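Local coordinates for cytosolic iron-sulfur protein assembly protein 1 (Saccharomyces cerevisiae, PDB 2HES) that helps build iron-sulfur proteins outside the mitochondria, as an essential WD40-propeller component of the cytosolic iron-sulfur assembly machinery that interacts with NAR1, at residues 80-85 with 111-116; 122-127 with 132-137. All blocks are in the same frame, centred on the assembly; numbering follows the deposited sequence.

How the contacts relate
Contact 1 joins two neighbouring blades of the seven-bladed propeller, whereas contact 2 lies within the second of them. The strand of 111-116, the innermost of its blade and within WD repeat 3, ties the two contacts together: it meets 80-85 of WD repeat 2 through side chains and pairs edge to edge with 122-127. The centres of the contacts are about 7 Å apart. Ala-114 O lies 2.7 Å from Ala-123 N, a probable hydrogen bond, and Lys-111 N lies 2.8 Å from Cys-125 O, probably another. Packing continues as well, with Trp-115 CE2 3.7 Å from Leu-122 CD1. Contact 2 then carries the sheet on to 132-137, one strand further from the propeller axis.

Contact 1 (80-85 with 111-116)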
# COMPACT_ATOMS: atom_id res chain seq x y z
N SER A 80 10.58 10.89 -9.84
CA SER A 80 9.60 10.86 -10.94
C SER A 80 9.70 9.56 -11.76
O SER A 80 8.90 9.35 -12.66
CB SER A 80 9.72 12.09 -11.86
OG SER A 80 10.64 11.84 -12.92
N THR A 81 10.67 8.71 -11.45
CA THR A 81 10.88 7.43 -12.18
C THR A 81 10.42 6.16 -11.41
O THR A 81 10.14 6.24 -10.21
CB THR A 81 12.35 7.25 -12.64
OG1 THR A 81 13.18 6.80 -11.55
CG2 THR A 81 12.92 8.56 -13.22
N VAL A 82 10.34 5.03 -12.12
CA VAL A 82 9.94 3.72 -11.55
C VAL A 82 10.84 2.62 -12.14
O VAL A 82 10.89 2.45 -13.36
CB VAL A 82 8.43 3.33 -11.84
CG1 VAL A 82 8.11 1.95 -11.31
CG2 VAL A 82 7.46 4.36 -11.25
N SER A 83 11.57 1.89 -11.29
CA SER A 83 12.47 0.81 -11.73
C SER A 83 11.90 -0.62 -11.60
O SER A 83 11.08 -0.87 -10.72
CB SER A 83 13.78 0.88 -10.93
OG SER A 83 13.57 0.55 -9.55
N ILE A 84 12.37 -1.56 -12.43
CA ILE A 84 11.91 -2.97 -12.42
C ILE A 84 13.03 -4.04 -12.24
O ILE A 84 13.95 -4.10 -13.06
CB ILE A 84 11.16 -3.31 -13.76
CG1 ILE A 84 9.96 -2.39 -13.98
CG2 ILE A 84 10.72 -4.76 -13.80
CD1 ILE A 84 8.69 -2.75 -13.17
N TRP A 85 12.91 -4.91 -11.24
CA TRP A 85 13.94 -5.94 -10.94
C TRP A 85 13.42 -7.39 -10.98
O TRP A 85 12.27 -7.65 -10.66
CB TRP A 85 14.57 -5.68 -9.56
CG TRP A 85 14.93 -4.24 -9.32
CD1 TRP A 85 14.07 -3.20 -9.12
CD2 TRP A 85 16.25 -3.69 -9.28
NE1 TRP A 85 14.77 -2.03 -8.94
CE2 TRP A 85 16.12 -2.30 -9.05
CE3 TRP A 85 17.54 -4.22 -9.40
CZ2 TRP A 85 17.22 -1.44 -8.94
CZ3 TRP A 85 18.64 -3.36 -9.29
CH2 TRP A 85 18.47 -1.99 -9.07
N LYS A 111 4.65 8.60 -5.97
CA LYS A 111 4.29 8.28 -4.58
C LYS A 111 3.94 6.82 -4.34
O LYS A 111 4.01 6.33 -3.21
CB LYS A 111 3.10 9.10 -4.08
CG LYS A 111 3.28 10.61 -4.01
CD LYS A 111 4.53 10.99 -3.18
CE LYS A 111 4.72 12.49 -3.18
NZ LYS A 111 3.74 13.12 -2.25
N GLY A 112 3.49 6.12 -5.39
CA GLY A 112 3.11 4.74 -5.23
C GLY A 112 3.20 3.90 -6.48
O GLY A 112 3.06 4.41 -7.61
N VAL A 113 3.45 2.62 -6.26
CA VAL A 113 3.36 1.61 -7.34
C VAL A 113 2.56 0.42 -6.84
O VAL A 113 2.67 0.05 -5.65
CB VAL A 113 4.76 1.14 -7.88
CG1 VAL A 113 5.57 2.32 -8.40
CG2 VAL A 113 5.57 0.45 -6.79
N ALA A 114 1.79 -0.21 -7.72
CA ALA A 114 0.98 -1.34 -7.31
C ALA A 114 0.59 -2.15 -8.54
O ALA A 114 0.26 -1.55 -9.59
CB ALA A 114 -0.29 -0.89 -6.57
N TRP A 115 0.57 -3.47 -8.36
CA TRP A 115 0.28 -4.40 -9.45
C TRP A 115 -1.14 -4.99 -9.34
O TRP A 115 -1.62 -5.32 -8.23
CB TRP A 115 1.22 -5.61 -9.40
CG TRP A 115 2.63 -5.32 -9.61
CD1 TRP A 115 3.55 -4.94 -8.67
CD2 TRP A 115 3.32 -5.41 -10.86
NE1 TRP A 115 4.80 -4.81 -9.28
CE2 TRP A 115 4.66 -5.07 -10.63
CE3 TRP A 115 2.92 -5.75 -12.16
CZ2 TRP A 115 5.62 -5.06 -11.65
CZ3 TRP A 115 3.87 -5.73 -13.18
CH2 TRP A 115 5.20 -5.38 -12.91
N SER A 116 -1.78 -5.22 -10.48
CA SER A 116 -3.00 -6.03 -10.49
C SER A 116 -2.66 -7.48 -10.16
O SER A 116 -1.54 -7.89 -10.41
CB SER A 116 -3.67 -5.94 -11.86
OG SER A 116 -2.77 -6.37 -12.88
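The indole of Trp-115 is met obliquely by the CD1 methyl of Ile-84, neither face-on nor edge-on, with CD1 4.1 Å from CZ2 of the six-membered ring. Leu-72, Pro-68, Leu-122 and Tyr-143 also touch the Trp-115 side chain, and its NE1 is hydrogen-bonded to Ala-65 O, a tie back to the preceding blade that helps set how the ring is turned. Ile-84 gets there by its long branch: CG1 stands opposite the carbonyl carbon (chi1 -58°), and CD1 at its end makes the touch. Two residues earlier on each strand, Val-82 and Val-113 leave the backbone toward the opposing segment, and their side chains slide past one another in opposite directions. CG1 of Val-113 sits against both methyls of Val-82, 3.9 Å from CG1 and 4.0 Å from CG2. The CA atoms of these valines, the closest pair, are 8.1 Å apart, so this is apolar packing between sheets rather than strand pairing. Thr-124 closes in on both valines from the next strand. In 111-116 itself, Lys-111 and Gly-112 both face Cys-125, a classic beta bulge. Apolar packing between adjacent blades is characteristic of the WD40 beta-propeller; here it joins one blade's third strand to the next one's innermost.

Contact 2 (122-127 with 132-137); sequences LATCSR and WIWETD
Leu-122 O takes the backbone N-H of Trp-134 at 2.8 Å, the shortest of the four hydrogen bonds between the two segments, and it also lies in the plane of the Trp-134 indole, at its edge, 3.9 Å from CD1. The return bond, Leu-122 N to Trp-134 O, is 2.9 Å long. Thr-124 and Trp-132 form a second hydrogen-bonded pair in the same antiparallel way, with Thr-124 N to Trp-132 O at 2.9 Å. Between them Ala-123 and Ile-133 make a non-hydrogen-bonded pair; here Ala-123 CA comes to 3.2 Å from Trp-132 O in a CA-H...O contact, and on that face the CB of Ala-123 meets Ile-133 CD1 at 4.0 Å. The other face carries Leu-122, Thr-124 and the two tryptophans. Thr-124 OG1, held between its backbone N and carbonyl carbon (chi1 72°), lies 3.5 Å from CB of Trp-132, whose indole leads away, while its CG2 methyl approaches CD1 of Trp-134 at 4.1 Å. Trp-161 of the next blade covers Ala-123 and Ile-133, and Cys-145 of the outermost strand touches both tryptophans. The chemistry therefore divides cleanly: main-chain bonds set the strand pairing, and mostly apolar side chains pack on both faces, binding this blade internally and to its neighbour.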
# COMPACT_ATOMS: atom_id res chain seq x y z
N LEU A 122 0.56 -2.49 -13.99
CA LEU A 122 1.25 -1.76 -12.96
C LEU A 122 0.68 -0.35 -12.96
O LEU A 122 0.73 0.36 -13.97
CB LEU A 122 2.77 -1.75 -13.25
CG LEU A 122 3.60 -0.92 -12.28
CD1 LEU A 122 3.60 -1.57 -10.95
CD2 LEU A 122 5.09 -0.72 -12.80
N ALA A 123 0.09 0.04 -11.83
CA ALA A 123 -0.38 1.41 -11.61
C ALA A 123 0.68 2.23 -10.90
O ALA A 123 1.36 1.74 -9.99
CB ALA A 123 -1.62 1.39 -10.75
N THR A 124 0.81 3.49 -11.31
CA THR A 124 1.72 4.39 -10.62
C THR A 124 0.95 5.67 -10.23
O THR A 124 -0.00 6.06 -10.92
CB THR A 124 2.99 4.72 -11.44
OG1 THR A 124 2.68 5.58 -12.56
CG2 THR A 124 3.75 3.41 -11.89
N CYS A 125 1.32 6.31 -9.14
CA CYS A 125 0.65 7.57 -8.79
C CYS A 125 1.68 8.56 -8.33
O CYS A 125 2.82 8.20 -8.01
CB CYS A 125 -0.45 7.41 -7.75
SG CYS A 125 0.18 6.91 -6.15
N SER A 126 1.25 9.82 -8.32
CA SER A 126 2.19 10.91 -8.32
C SER A 126 1.65 12.16 -7.60
O SER A 126 0.43 12.45 -7.58
CB SER A 126 2.56 11.23 -9.76
OG SER A 126 3.53 12.25 -9.82
N ARG A 127 2.60 12.93 -7.10
CA ARG A 127 2.35 14.32 -6.70
C ARG A 127 1.67 15.17 -7.80
O ARG A 127 1.02 16.20 -7.52
CB ARG A 127 3.66 14.95 -6.27
CG ARG A 127 3.49 16.38 -5.72
CD ARG A 127 4.57 16.68 -4.70
NE ARG A 127 4.35 17.97 -4.04
CZ ARG A 127 5.32 18.76 -3.60
NH1 ARG A 127 6.60 18.42 -3.77
NH2 ARG A 127 5.02 19.92 -3.01
N TRP A 132 -1.25 6.60 -13.50
CA TRP A 132 -0.92 5.96 -14.79
C TRP A 132 -1.12 4.46 -14.69
O TRP A 132 -0.83 3.83 -13.65
CB TRP A 132 0.50 6.32 -15.19
CG TRP A 132 0.71 7.78 -15.59
CD1 TRP A 132 0.23 8.92 -14.95
CD2 TRP A 132 1.49 8.25 -16.69
NE1 TRP A 132 0.65 10.05 -15.61
CE2 TRP A 132 1.43 9.67 -16.67
CE3 TRP A 132 2.23 7.60 -17.70
CZ2 TRP A 132 2.07 10.45 -17.64
CZ3 TRP A 132 2.89 8.39 -18.66
CH2 TRP A 132 2.81 9.80 -18.61
N ILE A 133 -1.62 3.87 -15.78
CA ILE A 133 -1.76 2.41 -15.88
C ILE A 133 -0.83 1.93 -16.98
O ILE A 133 -0.88 2.44 -18.12
CB ILE A 133 -3.22 1.93 -16.20
CG1 ILE A 133 -4.25 2.50 -15.22
CG2 ILE A 133 -3.28 0.39 -16.17
CD1 ILE A 133 -4.10 2.01 -13.83
N TRP A 134 0.05 1.00 -16.62
CA TRP A 134 1.02 0.43 -17.57
C TRP A 134 0.67 -1.05 -17.74
O TRP A 134 0.19 -1.71 -16.81
CB TRP A 134 2.48 0.57 -17.07
CG TRP A 134 3.03 2.00 -16.98
CD1 TRP A 134 2.95 2.86 -15.89
CD2 TRP A 134 3.73 2.73 -18.01
NE1 TRP A 134 3.56 4.07 -16.21
CE2 TRP A 134 4.04 4.01 -17.50
CE3 TRP A 134 4.14 2.41 -19.32
CZ2 TRP A 134 4.74 4.97 -18.24
CZ3 TRP A 134 4.83 3.38 -20.07
CH2 TRP A 134 5.13 4.64 -19.51
N GLU A 135 0.90 -1.60 -18.94
CA GLU A 135 0.63 -3.02 -19.17
C GLU A 135 1.92 -3.74 -19.56
O GLU A 135 2.72 -3.20 -20.30
CB GLU A 135 -0.37 -3.19 -20.31
CG GLU A 135 -0.79 -4.62 -20.55
CD GLU A 135 -1.96 -4.77 -21.50
OE1 GLU A 135 -2.05 -4.00 -22.48
OE2 GLU A 135 -2.78 -5.68 -21.26
N THR A 136 2.08 -4.97 -19.10
CA THR A 136 3.20 -5.81 -19.53
C THR A 136 2.71 -7.23 -19.81
O THR A 136 1.51 -7.52 -19.71
CB THR A 136 4.35 -5.77 -18.48
OG1 THR A 136 5.54 -6.41 -19.00
CG2 THR A 136 3.93 -6.45 -17.14
N ASP A 137 3.62 -8.12 -20.20
CA ASP A 137 3.19 -9.47 -20.49
C ASP A 137 3.83 -10.39 -19.46
O ASP A 137 4.45 -9.93 -18.48
CB ASP A 137 3.54 -9.88 -21.93
CG ASP A 137 5.04 -9.94 -22.17
OD1 ASP A 137 5.84 -9.91 -21.20
OD2 ASP A 137 5.43 -10.03 -23.35